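Local coordinates for actin-related protein 8 (Homo sapiens, PDB 4FO0) that binds ATP with low basal ATPase activity, does not polymerize, and serves as a proposed core subunit of the INO80 chromatin-remodelling complex in transcription, replication and probably DNA repair, at residues A[100-105]-A[291-296]; A[296-301]-A[306-311]; A[360-365]-A[517-522]. One frame throughout, in Å; residues are numbered along the deposited sequence.

Contact 1: residues A[100-105]-A[291-296]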
# COMPACT_ATOMS: atom_id res chain seq x y z
N VAL A 100 30.38 -3.77 -1.06
CA VAL A 100 31.02 -2.68 -1.79
C VAL A 100 30.80 -1.38 -1.04
O VAL A 100 29.78 -1.21 -0.39
CB VAL A 100 30.45 -2.54 -3.20
CG1 VAL A 100 30.91 -3.70 -4.07
CG2 VAL A 100 28.93 -2.46 -3.13
N SER A 101 31.75 -0.46 -1.14
CA SER A 101 31.70 0.76 -0.34
C SER A 101 30.81 1.88 -0.89
O SER A 101 30.89 2.24 -2.06
CB SER A 101 33.10 1.30 -0.12
OG SER A 101 33.04 2.53 0.58
N PRO A 102 29.97 2.45 -0.01
CA PRO A 102 29.29 3.72 -0.31
C PRO A 102 30.29 4.82 -0.73
O PRO A 102 30.01 5.57 -1.66
CB PRO A 102 28.62 4.08 1.02
CG PRO A 102 28.40 2.77 1.70
CD PRO A 102 29.52 1.86 1.26
N GLU A 103 31.43 4.91 -0.05
CA GLU A 103 32.40 5.95 -0.38
C GLU A 103 33.02 5.74 -1.76
O GLU A 103 33.22 6.69 -2.50
CB GLU A 103 33.48 6.05 0.70
CG GLU A 103 32.92 6.45 2.06
CD GLU A 103 33.99 6.55 3.14
OE1 GLU A 103 35.12 6.06 2.91
OE2 GLU A 103 33.70 7.11 4.23
N GLN A 104 33.29 4.50 -2.11
CA GLN A 104 33.79 4.20 -3.45
C GLN A 104 32.82 4.74 -4.51
O GLN A 104 33.25 5.33 -5.52
CB GLN A 104 34.00 2.70 -3.62
CG GLN A 104 34.99 2.34 -4.73
CD GLN A 104 36.30 3.09 -4.58
OE1 GLN A 104 36.64 3.59 -3.50
NE2 GLN A 104 37.05 3.20 -5.68
N ALA A 105 31.53 4.55 -4.29
CA ALA A 105 30.50 5.05 -5.19
C ALA A 105 30.45 6.58 -5.18
O ALA A 105 30.42 7.22 -6.23
CB ALA A 105 29.14 4.48 -4.82
N MET A 291 21.08 6.16 -0.74
CA MET A 291 21.62 6.77 -1.97
C MET A 291 22.32 8.10 -1.73
O MET A 291 23.31 8.41 -2.37
CB MET A 291 20.54 6.96 -3.01
CG MET A 291 20.04 5.67 -3.61
SD MET A 291 18.90 5.94 -5.01
CE MET A 291 17.59 6.93 -4.32
N GLN A 292 21.82 8.91 -0.81
CA GLN A 292 22.53 10.14 -0.50
C GLN A 292 23.96 9.83 -0.08
O GLN A 292 24.90 10.45 -0.57
CB GLN A 292 21.82 10.91 0.58
CG GLN A 292 20.68 11.73 0.10
CD GLN A 292 20.02 12.47 1.24
OE1 GLN A 292 19.38 11.85 2.10
NE2 GLN A 292 20.19 13.78 1.28
N ARG A 293 24.11 8.86 0.82
CA ARG A 293 25.44 8.45 1.25
C ARG A 293 26.32 7.99 0.08
O ARG A 293 27.54 8.12 0.13
CB ARG A 293 25.35 7.36 2.33
CG ARG A 293 24.72 7.84 3.63
CD ARG A 293 23.94 6.72 4.34
NE ARG A 293 24.78 5.87 5.19
CZ ARG A 293 25.32 4.71 4.80
NH1 ARG A 293 26.05 4.01 5.65
NH2 ARG A 293 25.12 4.25 3.56
N ALA A 294 25.72 7.46 -0.97
CA ALA A 294 26.48 7.06 -2.15
C ALA A 294 26.69 8.21 -3.15
O ALA A 294 27.13 7.97 -4.28
CB ALA A 294 25.82 5.89 -2.84
N GLY A 295 26.36 9.44 -2.76
CA GLY A 295 26.49 10.59 -3.65
C GLY A 295 25.43 10.75 -4.73
O GLY A 295 25.73 11.12 -5.86
N PHE A 296 24.18 10.47 -4.36
CA PHE A 296 23.03 10.66 -5.24
C PHE A 296 23.08 11.99 -5.98
O PHE A 296 23.05 13.06 -5.37
CB PHE A 296 21.77 10.61 -4.38
CG PHE A 296 20.50 10.62 -5.15
CD1 PHE A 296 20.26 9.65 -6.12
CD2 PHE A 296 19.54 11.59 -4.89
CE1 PHE A 296 19.06 9.65 -6.83
CE2 PHE A 296 18.35 11.60 -5.59
CZ PHE A 296 18.10 10.63 -6.56

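Contact 2: residues A[296-301]-A[306-311]. With GOL (glycerol), chain G.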
# COMPACT_ATOMS: atom_id res chain seq x y z
N PHE A 296 24.18 10.47 -4.36
CA PHE A 296 23.03 10.66 -5.24
C PHE A 296 23.08 11.99 -5.98
O PHE A 296 23.05 13.06 -5.37
CB PHE A 296 21.77 10.61 -4.38
CG PHE A 296 20.50 10.62 -5.15
CD1 PHE A 296 20.26 9.65 -6.12
CD2 PHE A 296 19.54 11.59 -4.89
CE1 PHE A 296 19.06 9.65 -6.83
CE2 PHE A 296 18.35 11.60 -5.59
CZ PHE A 296 18.10 10.63 -6.56
N PRO A 297 23.13 11.93 -7.32
CA PRO A 297 23.51 13.11 -8.10
C PRO A 297 22.43 14.19 -8.14
O PRO A 297 22.74 15.34 -8.43
CB PRO A 297 23.78 12.55 -9.50
CG PRO A 297 23.37 11.08 -9.45
CD PRO A 297 22.64 10.85 -8.18
N TYR A 298 21.18 13.83 -7.85
CA TYR A 298 20.12 14.83 -7.79
C TYR A 298 20.12 15.49 -6.40
O TYR A 298 19.40 15.09 -5.50
CB TYR A 298 18.77 14.20 -8.12
CG TYR A 298 17.58 15.14 -8.02
CD1 TYR A 298 17.73 16.50 -8.24
CD2 TYR A 298 16.32 14.66 -7.68
CE1 TYR A 298 16.64 17.36 -8.14
CE2 TYR A 298 15.24 15.51 -7.58
CZ TYR A 298 15.40 16.86 -7.81
OH TYR A 298 14.32 17.70 -7.72
N ARG A 299 20.85 16.56 -6.25
CA ARG A 299 21.13 17.03 -4.94
C ARG A 299 20.09 17.93 -4.37
O ARG A 299 20.11 18.20 -3.23
CB ARG A 299 22.44 17.76 -4.95
CG ARG A 299 23.64 16.87 -4.99
CD ARG A 299 24.55 17.26 -6.12
NE ARG A 299 25.42 16.18 -6.53
CZ ARG A 299 25.97 16.08 -7.74
NH1 ARG A 299 25.71 16.99 -8.66
NH2 ARG A 299 26.75 15.06 -8.03
N GLU A 300 19.16 18.39 -5.16
CA GLU A 300 18.16 19.27 -4.62
C GLU A 300 16.84 18.61 -4.39
O GLU A 300 15.86 19.26 -4.27
CB GLU A 300 17.97 20.45 -5.52
CG GLU A 300 18.29 20.14 -6.95
CD GLU A 300 19.68 20.55 -7.31
OE1 GLU A 300 20.40 19.74 -7.92
OE2 GLU A 300 20.01 21.68 -6.94
N CYS A 301 16.86 17.31 -4.31
CA CYS A 301 15.76 16.51 -3.87
C CYS A 301 15.32 16.83 -2.47
O CYS A 301 16.09 17.13 -1.63
CB CYS A 301 16.18 15.07 -3.96
SG CYS A 301 14.92 13.83 -4.01
N LYS A 306 6.27 16.60 -3.69
CA LYS A 306 5.52 15.53 -4.35
C LYS A 306 6.21 14.93 -5.56
O LYS A 306 6.19 13.70 -5.74
CB LYS A 306 4.13 16.03 -4.78
CG LYS A 306 3.02 15.68 -3.82
CD LYS A 306 2.31 16.91 -3.27
CE LYS A 306 1.56 17.66 -4.36
NZ LYS A 306 1.77 19.13 -4.20
N MET A 307 6.79 15.79 -6.39
CA MET A 307 7.45 15.33 -7.62
C MET A 307 8.66 14.45 -7.29
O MET A 307 8.86 13.40 -7.90
CB MET A 307 7.86 16.52 -8.51
CG MET A 307 6.70 17.27 -9.16
SD MET A 307 5.79 16.22 -10.32
CE MET A 307 4.35 15.83 -9.34
N ASP A 308 9.47 14.91 -6.33
CA ASP A 308 10.61 14.16 -5.82
C ASP A 308 10.18 12.82 -5.26
O ASP A 308 10.80 11.78 -5.51
CB ASP A 308 11.31 14.97 -4.73
CG ASP A 308 12.00 16.21 -5.28
OD1 ASP A 308 12.15 16.30 -6.51
OD2 ASP A 308 12.40 17.08 -4.47
N CYS A 309 9.10 12.85 -4.48
CA CYS A 309 8.57 11.64 -3.90
C CYS A 309 8.16 10.62 -4.93
O CYS A 309 8.42 9.43 -4.77
CB CYS A 309 7.43 11.96 -2.96
SG CYS A 309 8.07 12.64 -1.45
N LEU A 310 7.52 11.08 -6.00
CA LEU A 310 7.19 10.17 -7.10
C LEU A 310 8.47 9.59 -7.69
O LEU A 310 8.53 8.41 -8.05
CB LEU A 310 6.36 10.88 -8.19
CG LEU A 310 4.97 11.33 -7.76
CD1 LEU A 310 4.34 12.16 -8.84
CD2 LEU A 310 4.09 10.13 -7.45
N LEU A 311 9.50 10.42 -7.78
CA LEU A 311 10.81 10.00 -8.28
C LEU A 311 11.42 8.91 -7.40
O LEU A 311 11.86 7.87 -7.89
CB LEU A 311 11.75 11.19 -8.34
CG LEU A 311 13.16 10.85 -8.83
CD1 LEU A 311 13.13 10.38 -10.27
CD2 LEU A 311 14.07 12.05 -8.66
C1 GOL G . 12.17 21.47 -7.31
O1 GOL G . 12.35 21.52 -8.71
C2 GOL G . 12.99 20.32 -6.73
O2 GOL G . 14.31 20.35 -7.26
C3 GOL G . 13.03 20.52 -5.22
O3 GOL G . 13.15 19.26 -4.58

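Contact 3: residues A[360-365]-A[517-522]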
# COMPACT_ATOMS: atom_id res chain seq x y z
N ALA A 360 15.00 -3.61 4.92
CA ALA A 360 14.60 -2.93 6.13
C ALA A 360 13.18 -3.35 6.51
O ALA A 360 12.76 -3.18 7.66
CB ALA A 360 14.70 -1.45 6.00
N LEU A 361 12.43 -3.92 5.56
CA LEU A 361 11.12 -4.50 5.86
C LEU A 361 11.25 -5.64 6.87
O LEU A 361 10.30 -5.95 7.60
CB LEU A 361 10.42 -5.01 4.60
CG LEU A 361 9.94 -3.89 3.68
CD1 LEU A 361 9.48 -4.47 2.36
CD2 LEU A 361 8.82 -3.08 4.34
N PHE A 362 12.42 -6.26 6.94
CA PHE A 362 12.66 -7.34 7.88
C PHE A 362 13.40 -6.86 9.13
O PHE A 362 13.41 -7.55 10.16
CB PHE A 362 13.37 -8.48 7.18
CG PHE A 362 12.63 -8.99 5.99
CD1 PHE A 362 11.83 -10.14 6.08
CD2 PHE A 362 12.69 -8.31 4.77
CE1 PHE A 362 11.13 -10.60 4.97
CE2 PHE A 362 11.98 -8.76 3.65
CZ PHE A 362 11.20 -9.91 3.75
N TYR A 363 14.02 -5.68 9.02
CA TYR A 363 14.68 -5.02 10.14
C TYR A 363 14.23 -3.56 10.25
O TYR A 363 15.03 -2.64 10.11
CB TYR A 363 16.21 -5.13 10.00
CG TYR A 363 16.65 -6.56 9.94
CD1 TYR A 363 16.91 -7.27 11.11
CD2 TYR A 363 16.76 -7.22 8.72
CE1 TYR A 363 17.28 -8.60 11.05
CE2 TYR A 363 17.13 -8.55 8.66
CZ TYR A 363 17.39 -9.23 9.83
OH TYR A 363 17.77 -10.56 9.79
N PRO A 364 12.94 -3.36 10.53
CA PRO A 364 12.30 -2.04 10.49
C PRO A 364 12.86 -1.01 11.49
O PRO A 364 12.49 0.16 11.42
CB PRO A 364 10.83 -2.36 10.79
CG PRO A 364 10.85 -3.69 11.42
CD PRO A 364 11.97 -4.43 10.79
N ALA A 365 13.72 -1.41 12.41
CA ALA A 365 14.37 -0.42 13.26
C ALA A 365 15.20 0.50 12.37
O ALA A 365 15.51 1.63 12.73
CB ALA A 365 15.24 -1.09 14.29
N GLN A 517 9.75 -13.46 -3.43
CA GLN A 517 9.14 -14.74 -3.04
C GLN A 517 10.15 -15.72 -2.43
O GLN A 517 9.96 -16.20 -1.31
CB GLN A 517 8.45 -15.39 -4.24
CG GLN A 517 8.18 -16.86 -4.01
CD GLN A 517 7.43 -17.49 -5.15
OE1 GLN A 517 6.46 -16.93 -5.67
NE2 GLN A 517 7.87 -18.68 -5.55
N GLU A 518 11.19 -16.03 -3.19
CA GLU A 518 12.31 -16.84 -2.74
C GLU A 518 12.90 -16.30 -1.45
O GLU A 518 13.03 -17.03 -0.46
CB GLU A 518 13.41 -16.87 -3.81
CG GLU A 518 12.92 -17.20 -5.23
CD GLU A 518 12.21 -16.02 -5.94
OE1 GLU A 518 11.44 -15.29 -5.29
OE2 GLU A 518 12.44 -15.84 -7.15
N PHE A 519 13.23 -15.01 -1.45
CA PHE A 519 13.91 -14.42 -0.30
C PHE A 519 13.15 -14.69 0.98
O PHE A 519 13.73 -15.08 2.01
CB PHE A 519 14.07 -12.92 -0.48
CG PHE A 519 14.65 -12.23 0.70
CD1 PHE A 519 13.85 -11.89 1.79
CD2 PHE A 519 16.00 -11.93 0.75
CE1 PHE A 519 14.39 -11.25 2.89
CE2 PHE A 519 16.54 -11.28 1.85
CZ PHE A 519 15.74 -10.94 2.93
N LEU A 520 11.85 -14.48 0.91
CA LEU A 520 11.00 -14.60 2.08
C LEU A 520 10.76 -16.06 2.45
O LEU A 520 10.72 -16.42 3.63
CB LEU A 520 9.67 -13.90 1.82
CG LEU A 520 8.61 -14.09 2.89
CD1 LEU A 520 9.03 -13.45 4.20
CD2 LEU A 520 7.30 -13.52 2.39
N GLN A 521 10.61 -16.91 1.45
CA GLN A 521 10.40 -18.33 1.68
C GLN A 521 11.61 -18.91 2.40
O GLN A 521 11.48 -19.75 3.28
CB GLN A 521 10.20 -19.05 0.35
CG GLN A 521 11.00 -20.31 0.23
CD GLN A 521 10.11 -21.51 0.15
OE1 GLN A 521 9.46 -21.74 -0.87
NE2 GLN A 521 10.05 -22.27 1.24
N HIS A 522 12.79 -18.43 2.02
CA HIS A 522 14.03 -18.85 2.66
C HIS A 522 14.06 -18.49 4.14
O HIS A 522 14.43 -19.33 4.96
CB HIS A 522 15.22 -18.24 1.92
CG HIS A 522 16.52 -18.40 2.64
ND1 HIS A 522 17.52 -19.25 2.20
CD2 HIS A 522 17.01 -17.80 3.75
CE1 HIS A 522 18.56 -19.17 3.01
NE2 HIS A 522 18.28 -18.30 3.96

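Contact 1: residues A[100-105]-A[291-296]
A105 and A294 meet methyl to methyl, CB to CB at 4.1 Å, where the first turn of helix 102-109 comes against the C-terminal end of helix 280-293. This is the apolar part of the contact, and both alanines are buried; A105 also packs on L329 of a loop. With no longer side chain between them, the backbones come close: the CA atoms of P102 and A294 are 4.7 Å apart, and A294 O lies 3.7 Å from A105 C. The site is peripheral, about 29 Å from the centre of the chain to that of the contact, and away from the annotated sites.

A second, looser touch involves a charged group. R293 lies alongside P102, and its NH2 stands 4.1 Å from P102 CG. The arginine reaches there through bends at chi2 and chi3 (148° and 84°), and it also makes a cation-pi contact with W289 of its own helix.

No hydrogen bond crosses between the two segments. S101 is the N-cap of helix 102-109; its OG accepts weak bonds from the amides of E103 and Q104. At the facing end, helix 280-293 closes in a Schellman motif: G295, with positive phi, is the C-prime residue, F296 N bonds to M291 O at 3.0 Å, and G295 N bonds to Q292 O at 2.8 Å.

A start and an end of two helices, each held by its local cap, are thus joined by small-residue van der Waals packing, and the side-chain amide of N109 adds a polar link from helix 102-109 to A294 O.

Contact 2: residues A[296-301]-A[306-311]
Y298 and D308 share a hydrogen bond that has a glycerol, probably from the crystallisation liquor, at its side. Y298 OH donates to D308 OD1 at 2.9 Å, meeting the carboxylate on its syn side but 24° out of its plane. Ring and carboxylate planes stand 80° apart, and OD1 lies at the edge of the tyrosine ring, in its plane. The ring of Y298 swings to the helix with chi1 at 177°, CG opposite the backbone N. Glycerol O2 donates to Y298 OH at 2.7 Å; the approach of its O3 to D308 OD2 is too short to be taken literally, and that leg is doubtful.

The loop belongs to the connection between helix 280-293 and helix 306-319 of the actin fold. Y298 is the centre of an inverse gamma turn and also opens a type I beta turn that ends at C301. This turn folds the chain back over the ring, so that C301 N stands 3.7 Å above its plane, over the centre. D308 OD2 accepts a further bond from the amide of Q302, tying the helix to the residue that follows the turn.

Apolar contacts fill in around the polar pair. L311 CD2, one turn along the helix from D308, approaches the tyrosine obliquely, 3.6 Å from CD2 of Y298. C301 SG rests 3.9 Å from D308 CB, and Y288 of helix 280-293 packs against this cysteine. I336 of strand 330-336 touches both Y298 and L311.

Contact 3: residues A[360-365]-A[517-522]
F362 packs its ring against two neighbours on helix 516-527, one over a face and one at an edge. F519 comes over the face: its CE1 stands 3.5 Å above the ring plane, displaced toward the rim and closest to F362 CE2. The two rings, 5.0 Å between centroids, are inclined at 58°, an oblique pair. L520 takes the edge, its CD1 lying in the plane of the F362 ring, 3.6 Å from CE1.

With chi1 at -57°, CG of F362 sits opposite its carbonyl carbon, which helps turn the ring to the helix. The CA atoms of F362 and L520 remain 9.4 Å apart, so side chains alone bridge the gap between the segments.

Further out, L520 also rests on V541 of strand 540-542, an outermost strand of the six-stranded sheet that also contains strand 247-253; the leucine side chain is about 8 Å from that of V253, an ATP-binding residue. Y363, next to F362, packs on helix 71-88 and hydrogen-bonds through its OH to R523.

Among F362, F519 and L520 the contact is wholly apolar and buried, resting on dispersion and shape; the bond from Y363 to R523, just beyond the segment, adds the polar tie between the loop after helix 353-359 and helix 516-527.

In the fold
Along the chain the three contacts come in series, with F296 ending contact 1 and beginning contact 2. The centres of these two are 16 Å apart: the end of helix 280-293 packs in contact 1, and the loop that leaves it folds onto helix 306-319 in contact 2. Contact 3 is set apart, its centre 23 Å from that of contact 1 and 26 Å from that of contact 2, and joins the two parts of the actin-family sequence, 360-365 and 517-522, across the unmodelled residues 380-470. Contacts 1 and 2 lie away from the annotated sites; the side chains of L311 and F362 are about 11 and 12 Å from the bound ATP.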